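Local structure of organophosphorus hydrolase (Pseudomonas pseudoalcaligenes, 4LE6) at residues Val47-Val55 and Thr114-Ser125. The protein is a zinc-dependent hydrolase of the metallo-beta-lactamase superfamily that acts as a phosphotriesterase, probably cleaving aryl dialkyl phosphates and related organophosphorus esters. Sequence-based numbering, arbitrary orientation.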
ATOM      1  N   VAL A  47       6.823 -11.672   8.979  1.00 17.82           N
ATOM      2  CA  VAL A  47       7.224 -10.270   9.031  1.00 18.03           C
ATOM      3  C   VAL A  47       6.015  -9.417   9.383  1.00 19.39           C
ATOM      4  O   VAL A  47       4.957  -9.534   8.751  1.00 18.67           O
ATOM      5  CB  VAL A  47       7.775  -9.817   7.670  1.00 24.35           C
ATOM      6  CG1 VAL A  47       8.195  -8.361   7.705  1.00 26.95           C
ATOM      7  CG2 VAL A  47       8.936 -10.720   7.246  1.00 25.72           C
ATOM      8  N   THR A  48       6.158  -8.587  10.412  1.00 18.80           N
ATOM      9  CA  THR A  48       5.162  -7.580  10.733  1.00 16.61           C
ATOM     10  C   THR A  48       5.801  -6.202  10.564  1.00 18.15           C
ATOM     11  O   THR A  48       6.661  -5.822  11.358  1.00 17.97           O
ATOM     12  CB  THR A  48       4.620  -7.709  12.164  1.00 15.67           C
ATOM     13  OG1 THR A  48       3.987  -8.976  12.337  1.00 18.60           O
ATOM     14  CG2 THR A  48       3.574  -6.645  12.435  1.00 18.77           C
ATOM     15  N   ALA A  49       5.392  -5.476   9.519  1.00 17.60           N
ATOM     16  CA  ALA A  49       5.828  -4.097   9.338  1.00 15.21           C
ATOM     17  C   ALA A  49       5.077  -3.239  10.335  1.00 14.60           C
ATOM     18  O   ALA A  49       3.864  -3.465  10.552  1.00 16.85           O
ATOM     19  CB  ALA A  49       5.534  -3.621   7.921  1.00 19.59           C
ATOM     20  N   LEU A  50       5.784  -2.272  10.931  1.00 15.20           N
ATOM     21  CA  LEU A  50       5.225  -1.410  11.976  1.00 15.72           C
ATOM     22  C   LEU A  50       5.480   0.064  11.671  1.00 16.11           C
ATOM     23  O   LEU A  50       6.620   0.474  11.474  1.00 18.95           O
ATOM     24  CB  LEU A  50       5.877  -1.726  13.324  1.00 14.93           C
ATOM     25  CG  LEU A  50       5.692  -3.155  13.827  1.00 15.00           C
ATOM     26  CD1 LEU A  50       6.546  -3.367  15.049  1.00 15.48           C
ATOM     27  CD2 LEU A  50       4.212  -3.407  14.145  1.00 16.79           C
ATOM     28  N   TYR A  51       4.419   0.860  11.689  1.00 16.23           N
ATOM     29  CA  TYR A  51       4.485   2.276  11.339  1.00 20.26           C
ATOM     30  C   TYR A  51       4.765   3.101  12.581  1.00 21.26           C
ATOM     31  O   TYR A  51       4.107   2.912  13.595  1.00 22.45           O
ATOM     32  CB  TYR A  51       3.144   2.665  10.746  1.00 21.86           C
ATOM     33  CG  TYR A  51       3.001   4.061  10.205  1.00 20.54           C
ATOM     34  CD1 TYR A  51       3.775   4.513   9.136  1.00 20.35           C
ATOM     35  CD2 TYR A  51       2.035   4.924  10.723  1.00 24.14           C
ATOM     36  CE1 TYR A  51       3.601   5.806   8.625  1.00 25.11           C
ATOM     37  CE2 TYR A  51       1.857   6.205  10.203  1.00 24.48           C
ATOM     38  CZ  TYR A  51       2.638   6.633   9.164  1.00 23.93           C
ATOM     39  OH  TYR A  51       2.443   7.911   8.667  1.00 21.45           O
ATOM     40  N   ASP A  52       5.734   4.015  12.513  1.00 20.83           N
ATOM     41  CA  ASP A  52       6.000   4.912  13.642  1.00 19.71           C
ATOM     42  C   ASP A  52       5.274   6.225  13.547  1.00 22.03           C
ATOM     43  O   ASP A  52       5.137   6.936  14.548  1.00 20.72           O
ATOM     44  CB  ASP A  52       7.497   5.229  13.786  1.00 18.81           C
ATOM     45  CG  ASP A  52       7.835   5.752  15.179  1.00 23.01           C
ATOM     46  OD1 ASP A  52       7.398   5.126  16.175  1.00 23.70           O
ATOM     47  OD2 ASP A  52       8.483   6.812  15.290  1.00 20.21           O
ATOM     48  N   GLY A  53       4.847   6.565  12.334  1.00 22.54           N
ATOM     49  CA  GLY A  53       4.288   7.865  12.049  1.00 22.66           C
ATOM     50  C   GLY A  53       5.038   8.511  10.897  1.00 21.31           C
ATOM     51  O   GLY A  53       5.648   7.821  10.080  1.00 19.51           O
ATOM     52  N   TYR A  54       5.023   9.837  10.833  1.00 19.13           N
ATOM     53  CA  TYR A  54       5.685  10.544   9.742  1.00 20.93           C
ATOM     54  C   TYR A  54       6.389  11.792  10.235  1.00 26.38           C
ATOM     55  O   TYR A  54       6.099  12.302  11.314  1.00 25.51           O
ATOM     56  CB  TYR A  54       4.675  10.959   8.662  1.00 21.23           C
ATOM     57  CG  TYR A  54       3.601  11.907   9.176  1.00 20.72           C
ATOM     58  CD1 TYR A  54       3.784  13.291   9.162  1.00 19.92           C
ATOM     59  CD2 TYR A  54       2.418  11.421   9.707  1.00 21.26           C
ATOM     60  CE1 TYR A  54       2.817  14.147   9.650  1.00 21.65           C
ATOM     61  CE2 TYR A  54       1.431  12.288  10.183  1.00 23.14           C
ATOM     62  CZ  TYR A  54       1.644  13.641  10.152  1.00 23.25           C
ATOM     63  OH  TYR A  54       0.675  14.499  10.624  1.00 24.37           O
ATOM     64  N   VAL A  55       7.322  12.270   9.424  1.00 29.89           N
ATOM     65  CA  VAL A  55       7.938  13.563   9.649  1.00 28.70           C
ATOM     66  C   VAL A  55       7.994  14.316   8.302  1.00 24.49           C
ATOM     67  O   VAL A  55       8.245  13.715   7.258  1.00 25.77           O
ATOM     68  CB  VAL A  55       9.352  13.389  10.256  1.00 33.23           C
ATOM     69  CG1 VAL A  55      10.237  12.546   9.346  1.00 32.69           C
ATOM     70  CG2 VAL A  55       9.976  14.740  10.519  1.00 36.29           C
ATOM     71  N   THR A 114       3.839  13.415  15.878  1.00 28.73           N
ATOM     72  CA  THR A 114       3.476  12.710  14.635  1.00 27.59           C
ATOM     73  C   THR A 114       4.248  11.394  14.496  1.00 24.96           C
ATOM     74  O   THR A 114       4.056  10.646  13.540  1.00 21.48           O
ATOM     75  CB  THR A 114       3.714  13.586  13.371  1.00 21.78           C
ATOM     76  OG1 THR A 114       5.115  13.825  13.194  1.00 27.30           O
ATOM     77  CG2 THR A 114       2.967  14.883  13.497  1.00 24.23           C
ATOM     78  N   LEU A 115       5.102  11.102  15.470  1.00 24.66           N
ATOM     79  CA  LEU A 115       5.880   9.875  15.488  1.00 25.25           C
ATOM     80  C   LEU A 115       5.711   9.192  16.848  1.00 23.11           C
ATOM     81  O   LEU A 115       4.999   9.710  17.706  1.00 21.43           O
ATOM     82  CB  LEU A 115       7.336  10.206  15.233  1.00 26.17           C
ATOM     83  CG  LEU A 115       7.662  10.501  13.775  1.00 26.83           C
ATOM     84  CD1 LEU A 115       9.019  11.135  13.687  1.00 27.30           C
ATOM     85  CD2 LEU A 115       7.617   9.218  12.942  1.00 25.75           C
ATOM     86  N   GLY A 116       6.338   8.033  17.031  1.00 23.04           N
ATOM     87  CA  GLY A 116       6.299   7.321  18.309  1.00 25.34           C
ATOM     88  C   GLY A 116       5.240   6.225  18.445  1.00 24.39           C
ATOM     89  O   GLY A 116       4.903   5.828  19.560  1.00 24.23           O
ATOM     90  N   VAL A 117       4.743   5.707  17.321  1.00 19.58           N
ATOM     91  CA  VAL A 117       3.603   4.783  17.331  1.00 20.11           C
ATOM     92  C   VAL A 117       3.988   3.316  17.120  1.00 23.77           C
ATOM     93  O   VAL A 117       3.126   2.442  17.144  1.00 22.58           O
ATOM     94  CB  VAL A 117       2.540   5.209  16.253  1.00 26.86           C
ATOM     95  CG1 VAL A 117       1.176   4.607  16.549  1.00 30.61           C
ATOM     96  CG2 VAL A 117       2.404   6.732  16.217  1.00 33.05           C
ATOM     97  N   VAL A 118       5.274   3.036  16.922  1.00 24.39           N
ATOM     98  CA  VAL A 118       5.711   1.666  16.699  1.00 20.72           C
ATOM     99  C   VAL A 118       5.255   0.708  17.802  1.00 17.20           C
ATOM    100  O   VAL A 118       4.739  -0.374  17.499  1.00 16.92           O
ATOM    101  CB  VAL A 118       7.250   1.554  16.542  1.00 26.31           C
ATOM    102  CG1 VAL A 118       7.723   0.113  16.719  1.00 26.91           C
ATOM    103  CG2 VAL A 118       7.669   2.070  15.186  1.00 26.77           C
ATOM    104  N   GLN A 119       5.458   1.062  19.065  1.00 18.49           N
ATOM    105  CA  GLN A 119       5.125   0.109  20.125  1.00 18.47           C
ATOM    106  C   GLN A 119       3.599  -0.129  20.150  1.00 19.97           C
ATOM    107  O   GLN A 119       3.115  -1.270  20.337  1.00 21.28           O
ATOM    108  CB  GLN A 119       5.630   0.578  21.490  1.00 19.72           C
ATOM    109  CG  GLN A 119       5.619  -0.543  22.541  1.00 21.25           C
ATOM    110  CD  GLN A 119       6.013  -0.081  23.927  1.00 23.08           C
ATOM    111  OE1 GLN A 119       5.414  -0.492  24.923  1.00 27.47           O
ATOM    112  NE2 GLN A 119       7.014   0.782  24.006  1.00 24.55           N
ATOM    113  N   THR A 120       2.852   0.938  19.888  1.00 22.32           N
ATOM    114  CA  THR A 120       1.385   0.868  19.866  1.00 25.26           C
ATOM    115  C   THR A 120       0.939  -0.086  18.758  1.00 23.73           C
ATOM    116  O   THR A 120       0.110  -0.983  18.972  1.00 22.45           O
ATOM    117  CB  THR A 120       0.760   2.260  19.641  1.00 24.02           C
ATOM    118  OG1 THR A 120       1.113   3.114  20.737  1.00 26.33           O
ATOM    119  CG2 THR A 120      -0.787   2.194  19.519  1.00 23.30           C
ATOM    120  N   ASN A 121       1.545   0.069  17.587  1.00 22.28           N
ATOM    121  CA  ASN A 121       1.246  -0.828  16.486  1.00 22.00           C
ATOM    122  C   ASN A 121       1.756  -2.242  16.729  1.00 22.10           C
ATOM    123  O   ASN A 121       1.158  -3.213  16.264  1.00 21.22           O
ATOM    124  CB  ASN A 121       1.779  -0.265  15.173  1.00 23.42           C
ATOM    125  CG  ASN A 121       0.921   0.880  14.659  1.00 24.99           C
ATOM    126  OD1 ASN A 121      -0.314   0.808  14.696  1.00 20.57           O
ATOM    127  ND2 ASN A 121       1.559   1.954  14.229  1.00 25.73           N
ATOM    128  N   LEU A 122       2.854  -2.369  17.465  1.00 22.88           N
ATOM    129  CA  LEU A 122       3.356  -3.686  17.813  1.00 20.37           C
ATOM    130  C   LEU A 122       2.279  -4.399  18.622  1.00 19.92           C
ATOM    131  O   LEU A 122       1.947  -5.568  18.376  1.00 20.20           O
ATOM    132  CB  LEU A 122       4.644  -3.592  18.624  1.00 24.09           C
ATOM    133  CG  LEU A 122       5.268  -4.940  18.973  1.00 24.75           C
ATOM    134  CD1 LEU A 122       6.797  -4.887  18.810  1.00 22.08           C
ATOM    135  CD2 LEU A 122       4.875  -5.368  20.392  1.00 28.07           C
ATOM    136  N   LYS A 123       1.729  -3.689  19.599  1.00 19.39           N
ATOM    137  CA  LYS A 123       0.640  -4.240  20.395  1.00 19.57           C
ATOM    138  C   LYS A 123      -0.593  -4.542  19.547  1.00 22.07           C
ATOM    139  O   LYS A 123      -1.210  -5.607  19.696  1.00 17.77           O
ATOM    140  CB  LYS A 123       0.309  -3.298  21.547  1.00 17.47           C
ATOM    141  CG  LYS A 123       1.403  -3.285  22.613  1.00 20.34           C
ATOM    142  CD  LYS A 123       1.236  -2.147  23.608  1.00 25.19           C
ATOM    143  CE  LYS A 123       2.389  -2.124  24.604  1.00 27.05           C
ATOM    144  NZ  LYS A 123       2.315  -0.950  25.508  1.00 29.31           N
ATOM    145  N   ALA A 124      -0.930  -3.627  18.638  1.00 19.96           N
ATOM    146  CA  ALA A 124      -2.102  -3.817  17.781  1.00 20.60           C
ATOM    147  C   ALA A 124      -1.946  -5.058  16.909  1.00 20.95           C
ATOM    148  O   ALA A 124      -2.917  -5.756  16.613  1.00 21.37           O
ATOM    149  CB  ALA A 124      -2.330  -2.580  16.906  1.00 23.77           C
ATOM    150  N   SER A 125      -0.711  -5.355  16.524  1.00 20.18           N
ATOM    151  CA  SER A 125      -0.440  -6.501  15.666  1.00 17.86           C
ATOM    152  C   SER A 125      -0.507  -7.840  16.424  1.00 19.61           C
ATOM    153  O   SER A 125      -0.364  -8.909  15.825  1.00 23.97           O
ATOM    154  CB  SER A 125       0.929  -6.348  15.005  1.00 18.37           C
ATOM    155  OG  SER A 125       1.961  -6.809  15.844  1.00 18.77           O
TER
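With CG trans to the backbone N (chi1 -161°), Asp-52 swings its carboxylate off strand 45-57 to the start of helix 118-124, while Asn-121, its CG trans to the carbonyl carbon (chi1 -75°), reaches back from the first turn. The pair illustrates how a strand can hold the helix that packs on it in the alpha-beta/beta-alpha sandwich of the metallo-beta-lactamase fold. Asp-52 OD1 accepts a hydrogen bond from Val-118 N at 3.1 Å through its anti lone pair, at the first residue of the helix, whereas OD2 takes the Gly-116 N-H from above the carboxylate plane and is also bonded by Ala-107 N. The same residue's carbonyl O accepts Val-117 N, so backbone and side chain together grip three successive amides, 116 to 118. One turn on, Asn-121 ND2 meets Tyr-51 O at 2.8 Å with that oxygen in the amide plane; Gly-36 N occupies its OD1, which fixes the flip of the amide. Alongside the same turn, Leu-50 lays CD1 against Val-118 CG1 (4.0 Å) and Leu-122 CB, and CD2 against the peptide joining Asn-121 to Leu-122. At Gly-53 the two backbones come close enough for a CA-H...O contact from Gly-53 CA to Thr-114 O (3.2 Å), and Leu-115 CD2 lies 3.4 Å from Gly-53 C; Leu-115 also approaches the zinc ligand Asp-143, their side chains about 5 Å apart. At the far end Tyr-54 N donates to Thr-114 O, and Thr-114 CB sits over one face of the Tyr-54 ring in a CH-pi contact, while Thr-114 OG1 donates to Tyr-54 O at 2.6 Å, nearly in line with the carbonyl bond.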